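Local structure of Vv2_1132 (Vibrio vulnificus CMCP6, 5Y9S) at residues D[99-104]-D[126-131]; D[151-156]-D[292-297]. The protein probably regulates transcription as a LysR-type regulator, pairing a helix-turn-helix DNA-binding domain with a periplasmic-binding-protein-like effector domain, and assembles as a tetramer. One frame throughout, in Å; residues are numbered along the deposited sequence.

Contact 1. Residues D[99-104]-D[126-131]; sequences HTVRIV and SHLNLS
Strands 100-104 and 129-131 run parallel, 4.7 Å apart at their closest with 21° between their directions, and four backbone hydrogen bonds join them. They lie side by side in a sheet of the LysR substrate-binding domain, which has the periplasmic-binding-protein fold. The chain between them is mostly helical, as in a beta-alpha-beta crossover. The bonds follow the parallel ladder: Asn129 N to His99 O, Val101 N to Asn129 O, Ser131 N to Val101 O and Ile103 N to Ser131 O. Val101, Asn129 and Ser131 each use both their N-H and their carbonyl across the pair.

Thr100, Arg102, Asn129 and Ser131 lie on one face of the sheet. Thr100 CG2, anti to its own N, reaches to 4.0 Å from Ser131 CB. Thr100 OG1 bonds to Thr97, and Arg102 has its main polar partner in Asp152. Ser131 OG bonds to Glu231 of the second subunit, where a strand continues the sheet in parallel.

The other face carries Val101 and Leu130. Leu130 CD2 sits 4.0 Å from Val101 CB and reaches Ile103 CD1 more loosely. Leu128 CD1 meets Val101 CG2 at 4.1 Å. Phe118 and helix 292-300 pack against this apolar group.

His99 closes the end of the ladder. Its chi1 of 73° sets the ring between its own N and carbonyl carbon. Asn129 CB lies over one ring face in a CH-pi contact, 4.1 Å from the centroid. At the ring edge, in plane, His99 CD2 comes 3.2 Å from His127 O.

Contact 2. Residues D[151-156]-D[292-297]; sequences TDLLFT and AAVDQF
Phe297 CE1 comes to the edge of the Phe155 ring, in its plane and 4.0 Å from Phe155 CZ; the ring planes are about 71° apart. Phe155 reaches out from the strand and Phe297 from the helix. Leu153 CD1 approaches the Phe297 ring obliquely, 3.4 Å from Phe297 CD1, a tight apolar contact. Phe297 CG is anti to its backbone N (chi1 -166°), which carries the ring out from the helix toward the strand.

One helical turn earlier, Val294 lies beside Leu153. Its two methyls divide the work. Val294 CG1 touches Leu153 CD2 at 4.2 Å, the two side chains passing alongside one another in opposing senses. Val294 CG2 rests against Asp152, 3.7 Å from Asp152 CB. The Asp152 carboxylate is buried and is satisfied by two arginines, Arg291 at OD1 and Arg102 at the other oxygen.

No hydrogen bond links the two segments. Cys283 of strand 277-286 touches both Leu153 and Phe155, and Ile103 also packs on Phe155. The C-terminal helix 292-300 thus lies against the sheet, a layered alpha/beta packing consistent with the periplasmic-binding-protein fold of LysR effector domains.

How the contacts relate
Contact 1 closes before contact 2 opens along the chain, and their centres lie 8 Å apart. Both belong to the LysR substrate-binding domain. Strand 100-105 pairs in parallel with both 129-134 and 153-157 and lies between them. The C-terminal helix 292-300 packs on residues of all three strands. The salt bridge of Arg102 NH1 to Asp152 OD2 ties the contacts together. His127 NE2 and Gln296 OE1 also lie close, probably hydrogen-bonded, although the modelled distance is suspiciously short. Contact 1 also faces the second subunit, whereas no other chain touches contact 2. The domain core and a subunit interface thus share one sheet.

Contact 1. Residues D[99-104]-D[126-131]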
loop_
_atom_site.group_PDB
_atom_site.type_symbol
_atom_site.label_atom_id
_atom_site.label_comp_id
_atom_site.label_asym_id
_atom_site.label_seq_id
_atom_site.Cartn_x
_atom_site.Cartn_y
_atom_site.Cartn_z
ATOM N N HIS D 99 0.334 5.573 -38.698
ATOM C CA HIS D 99 1.590 6.077 -39.253
ATOM C C HIS D 99 2.554 6.554 -38.163
ATOM O O HIS D 99 3.502 7.299 -38.451
ATOM C CB HIS D 99 1.337 7.194 -40.274
ATOM C CG HIS D 99 0.915 8.496 -39.661
ATOM N ND1 HIS D 99 -0.010 8.579 -38.638
ATOM C CD2 HIS D 99 1.287 9.770 -39.936
ATOM C CE1 HIS D 99 -0.197 9.848 -38.317
ATOM N NE2 HIS D 99 0.580 10.592 -39.087
ATOM N N THR D 100 2.336 6.136 -36.916
ATOM C CA THR D 100 3.265 6.442 -35.842
ATOM C C THR D 100 4.296 5.327 -35.742
ATOM O O THR D 100 3.940 4.147 -35.645
ATOM C CB THR D 100 2.546 6.606 -34.498
ATOM O OG1 THR D 100 1.632 7.712 -34.552
ATOM C CG2 THR D 100 3.556 6.845 -33.400
ATOM N N VAL D 101 5.567 5.708 -35.771
ATOM C CA VAL D 101 6.676 4.797 -35.539
ATOM C C VAL D 101 7.137 5.005 -34.101
ATOM O O VAL D 101 7.489 6.128 -33.712
ATOM C CB VAL D 101 7.817 5.039 -36.541
ATOM C CG1 VAL D 101 8.886 3.963 -36.411
ATOM C CG2 VAL D 101 7.274 5.077 -37.966
ATOM N N ARG D 102 7.096 3.929 -33.308
ATOM C CA ARG D 102 7.443 3.958 -31.887
ATOM C C ARG D 102 8.909 3.571 -31.744
ATOM O O ARG D 102 9.318 2.504 -32.207
ATOM C CB ARG D 102 6.550 3.009 -31.085
ATOM C CG ARG D 102 5.199 3.604 -30.666
ATOM C CD ARG D 102 4.091 2.539 -30.539
ATOM N NE ARG D 102 4.238 1.437 -31.497
ATOM C CZ ARG D 102 3.679 0.235 -31.353
ATOM N NH1 ARG D 102 3.866 -0.700 -32.275
ATOM N NH2 ARG D 102 2.940 -0.041 -30.278
ATOM N N ILE D 103 9.701 4.445 -31.126
ATOM C CA ILE D 103 11.146 4.275 -31.053
ATOM C C ILE D 103 11.566 4.372 -29.596
ATOM O O ILE D 103 11.138 5.286 -28.885
ATOM C CB ILE D 103 11.882 5.322 -31.910
ATOM C CG1 ILE D 103 11.525 5.131 -33.393
ATOM C CG2 ILE D 103 13.360 5.213 -31.684
ATOM C CD1 ILE D 103 11.856 6.305 -34.285
ATOM N N VAL D 104 12.367 3.411 -29.146
ATOM C CA VAL D 104 12.926 3.391 -27.800
ATOM C C VAL D 104 14.445 3.370 -27.926
ATOM O O VAL D 104 14.985 2.768 -28.862
ATOM C CB VAL D 104 12.427 2.170 -26.995
ATOM C CG1 VAL D 104 12.836 0.877 -27.681
ATOM C CG2 VAL D 104 12.982 2.179 -25.596
ATOM N N SER D 126 8.992 12.521 -43.814
ATOM C CA SER D 126 8.160 13.637 -43.376
ATOM C C SER D 126 6.729 13.205 -43.090
ATOM O O SER D 126 6.080 13.756 -42.194
ATOM C CB SER D 126 8.183 14.740 -44.440
ATOM O OG SER D 126 6.949 15.436 -44.506
ATOM N N HIS D 127 6.231 12.209 -43.825
ATOM C CA HIS D 127 4.843 11.770 -43.724
ATOM C C HIS D 127 4.583 10.845 -42.536
ATOM O O HIS D 127 3.417 10.545 -42.254
ATOM C CB HIS D 127 4.433 11.069 -45.023
ATOM C CG HIS D 127 5.081 9.734 -45.212
ATOM N ND1 HIS D 127 6.424 9.591 -45.495
ATOM C CD2 HIS D 127 4.578 8.480 -45.132
ATOM C CE1 HIS D 127 6.717 8.306 -45.594
ATOM N NE2 HIS D 127 5.615 7.611 -45.377
ATOM N N LEU D 128 5.622 10.380 -41.847
ATOM C CA LEU D 128 5.459 9.553 -40.663
ATOM C C LEU D 128 5.397 10.427 -39.420
ATOM O O LEU D 128 5.787 11.596 -39.433
ATOM C CB LEU D 128 6.607 8.555 -40.531
ATOM C CG LEU D 128 6.836 7.650 -41.734
ATOM C CD1 LEU D 128 8.119 6.873 -41.556
ATOM C CD2 LEU D 128 5.648 6.710 -41.919
ATOM N N ASN D 129 4.891 9.848 -38.338
ATOM C CA ASN D 129 4.877 10.506 -37.039
ATOM C C ASN D 129 5.803 9.724 -36.109
ATOM O O ASN D 129 5.538 8.557 -35.799
ATOM C CB ASN D 129 3.455 10.586 -36.483
ATOM C CG ASN D 129 3.412 11.210 -35.106
ATOM O OD1 ASN D 129 4.258 12.040 -34.762
ATOM N ND2 ASN D 129 2.430 10.808 -34.302
ATOM N N LEU D 130 6.883 10.360 -35.668
ATOM C CA LEU D 130 7.928 9.690 -34.899
ATOM C C LEU D 130 7.731 9.939 -33.408
ATOM O O LEU D 130 7.643 11.090 -32.970
ATOM C CB LEU D 130 9.306 10.178 -35.347
ATOM C CG LEU D 130 9.455 10.034 -36.855
ATOM C CD1 LEU D 130 10.689 10.759 -37.355
ATOM C CD2 LEU D 130 9.525 8.573 -37.225
ATOM N N SER D 131 7.654 8.866 -32.638
ATOM C CA SER D 131 7.499 8.945 -31.190
ATOM C C SER D 131 8.707 8.279 -30.538
ATOM O O SER D 131 8.858 7.056 -30.604
ATOM C CB SER D 131 6.196 8.286 -30.739
ATOM O OG SER D 131 6.100 8.279 -29.316
#

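Contact 2. Residues D[151-156]-D[292-297]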
loop_
_atom_site.group_PDB
_atom_site.type_symbol
_atom_site.label_atom_id
_atom_site.label_comp_id
_atom_site.label_asym_id
_atom_site.label_seq_id
_atom_site.Cartn_x
_atom_site.Cartn_y
_atom_site.Cartn_z
ATOM N N THR D 151 6.510 -1.503 -28.956
ATOM C CA THR D 151 7.360 -0.512 -29.604
ATOM C C THR D 151 7.839 -1.104 -30.918
ATOM O O THR D 151 7.794 -2.318 -31.116
ATOM C CB THR D 151 8.557 -0.096 -28.733
ATOM O OG1 THR D 151 9.077 1.148 -29.214
ATOM C CG2 THR D 151 9.653 -1.140 -28.789
ATOM N N ASP D 152 8.294 -0.236 -31.818
ATOM C CA ASP D 152 8.623 -0.639 -33.183
ATOM C C ASP D 152 10.114 -0.751 -33.459
ATOM O O ASP D 152 10.531 -1.664 -34.180
ATOM C CB ASP D 152 8.010 0.349 -34.173
ATOM C CG ASP D 152 6.514 0.478 -33.988
ATOM O OD1 ASP D 152 6.013 1.618 -33.949
ATOM O OD2 ASP D 152 5.845 -0.572 -33.868
ATOM N N LEU D 153 10.926 0.166 -32.935
ATOM C CA LEU D 153 12.360 0.149 -33.191
ATOM C C LEU D 153 13.117 0.431 -31.906
ATOM O O LEU D 153 12.647 1.158 -31.029
ATOM C CB LEU D 153 12.786 1.164 -34.254
ATOM C CG LEU D 153 12.133 1.038 -35.632
ATOM C CD1 LEU D 153 12.310 2.329 -36.415
ATOM C CD2 LEU D 153 12.727 -0.136 -36.381
ATOM N N LEU D 154 14.300 -0.155 -31.814
ATOM C CA LEU D 154 15.197 0.073 -30.696
ATOM C C LEU D 154 16.565 0.423 -31.263
ATOM O O LEU D 154 17.106 -0.319 -32.086
ATOM C CB LEU D 154 15.259 -1.166 -29.798
ATOM C CG LEU D 154 16.479 -1.253 -28.892
ATOM C CD1 LEU D 154 16.312 -0.356 -27.650
ATOM C CD2 LEU D 154 16.763 -2.696 -28.504
ATOM N N PHE D 155 17.101 1.568 -30.865
ATOM C CA PHE D 155 18.463 1.956 -31.217
ATOM C C PHE D 155 19.350 1.747 -30.004
ATOM O O PHE D 155 18.963 2.109 -28.888
ATOM C CB PHE D 155 18.511 3.410 -31.667
ATOM C CG PHE D 155 17.871 3.640 -32.985
ATOM C CD1 PHE D 155 16.501 3.814 -33.078
ATOM C CD2 PHE D 155 18.630 3.669 -34.140
ATOM C CE1 PHE D 155 15.896 4.015 -34.301
ATOM C CE2 PHE D 155 18.036 3.868 -35.370
ATOM C CZ PHE D 155 16.669 4.038 -35.457
ATOM N N THR D 156 20.524 1.152 -30.211
ATOM C CA THR D 156 21.386 0.832 -29.077
ATOM C C THR D 156 22.818 0.623 -29.549
ATOM O O THR D 156 23.076 0.375 -30.729
ATOM C CB THR D 156 20.889 -0.418 -28.338
ATOM O OG1 THR D 156 21.576 -0.554 -27.085
ATOM C CG2 THR D 156 21.122 -1.657 -29.194
ATOM N N ALA D 292 3.690 -0.765 -42.473
ATOM C CA ALA D 292 4.346 -0.069 -43.573
ATOM C C ALA D 292 5.082 1.178 -43.096
ATOM O O ALA D 292 6.103 1.558 -43.685
ATOM C CB ALA D 292 3.332 0.286 -44.658
ATOM N N ALA D 293 4.588 1.824 -42.036
ATOM C CA ALA D 293 5.323 2.950 -41.478
ATOM C C ALA D 293 6.677 2.495 -40.943
ATOM O O ALA D 293 7.698 3.156 -41.164
ATOM C CB ALA D 293 4.496 3.630 -40.386
ATOM N N VAL D 294 6.711 1.348 -40.269
ATOM C CA VAL D 294 7.976 0.847 -39.750
ATOM C C VAL D 294 8.905 0.444 -40.893
ATOM O O VAL D 294 10.102 0.757 -40.878
ATOM C CB VAL D 294 7.725 -0.314 -38.775
ATOM C CG1 VAL D 294 9.035 -0.815 -38.205
ATOM C CG2 VAL D 294 6.813 0.144 -37.679
ATOM N N ASP D 295 8.372 -0.230 -41.913
ATOM C CA ASP D 295 9.205 -0.603 -43.054
ATOM C C ASP D 295 9.737 0.631 -43.773
ATOM O O ASP D 295 10.937 0.724 -44.056
ATOM C CB ASP D 295 8.425 -1.503 -44.009
ATOM C CG ASP D 295 8.745 -2.973 -43.801
ATOM O OD1 ASP D 295 9.942 -3.342 -43.925
ATOM O OD2 ASP D 295 7.806 -3.747 -43.493
ATOM N N GLN D 296 8.869 1.606 -44.056
ATOM C CA GLN D 296 9.352 2.811 -44.726
ATOM C C GLN D 296 10.504 3.432 -43.951
ATOM O O GLN D 296 11.497 3.874 -44.541
ATOM C CB GLN D 296 8.224 3.825 -44.900
ATOM C CG GLN D 296 7.205 3.471 -45.964
ATOM C CD GLN D 296 6.036 4.440 -45.974
ATOM O OE1 GLN D 296 5.891 5.257 -45.066
ATOM N NE2 GLN D 296 5.199 4.355 -46.999
ATOM N N PHE D 297 10.401 3.445 -42.617
ATOM C CA PHE D 297 11.496 3.939 -41.790
ATOM C C PHE D 297 12.725 3.052 -41.916
ATOM O O PHE D 297 13.840 3.542 -42.134
ATOM C CB PHE D 297 11.058 4.019 -40.330
ATOM C CG PHE D 297 11.986 4.828 -39.469
ATOM C CD1 PHE D 297 13.200 4.308 -39.053
ATOM C CD2 PHE D 297 11.650 6.118 -39.085
ATOM C CE1 PHE D 297 14.054 5.051 -38.266
ATOM C CE2 PHE D 297 12.501 6.864 -38.296
ATOM C CZ PHE D 297 13.705 6.329 -37.892
#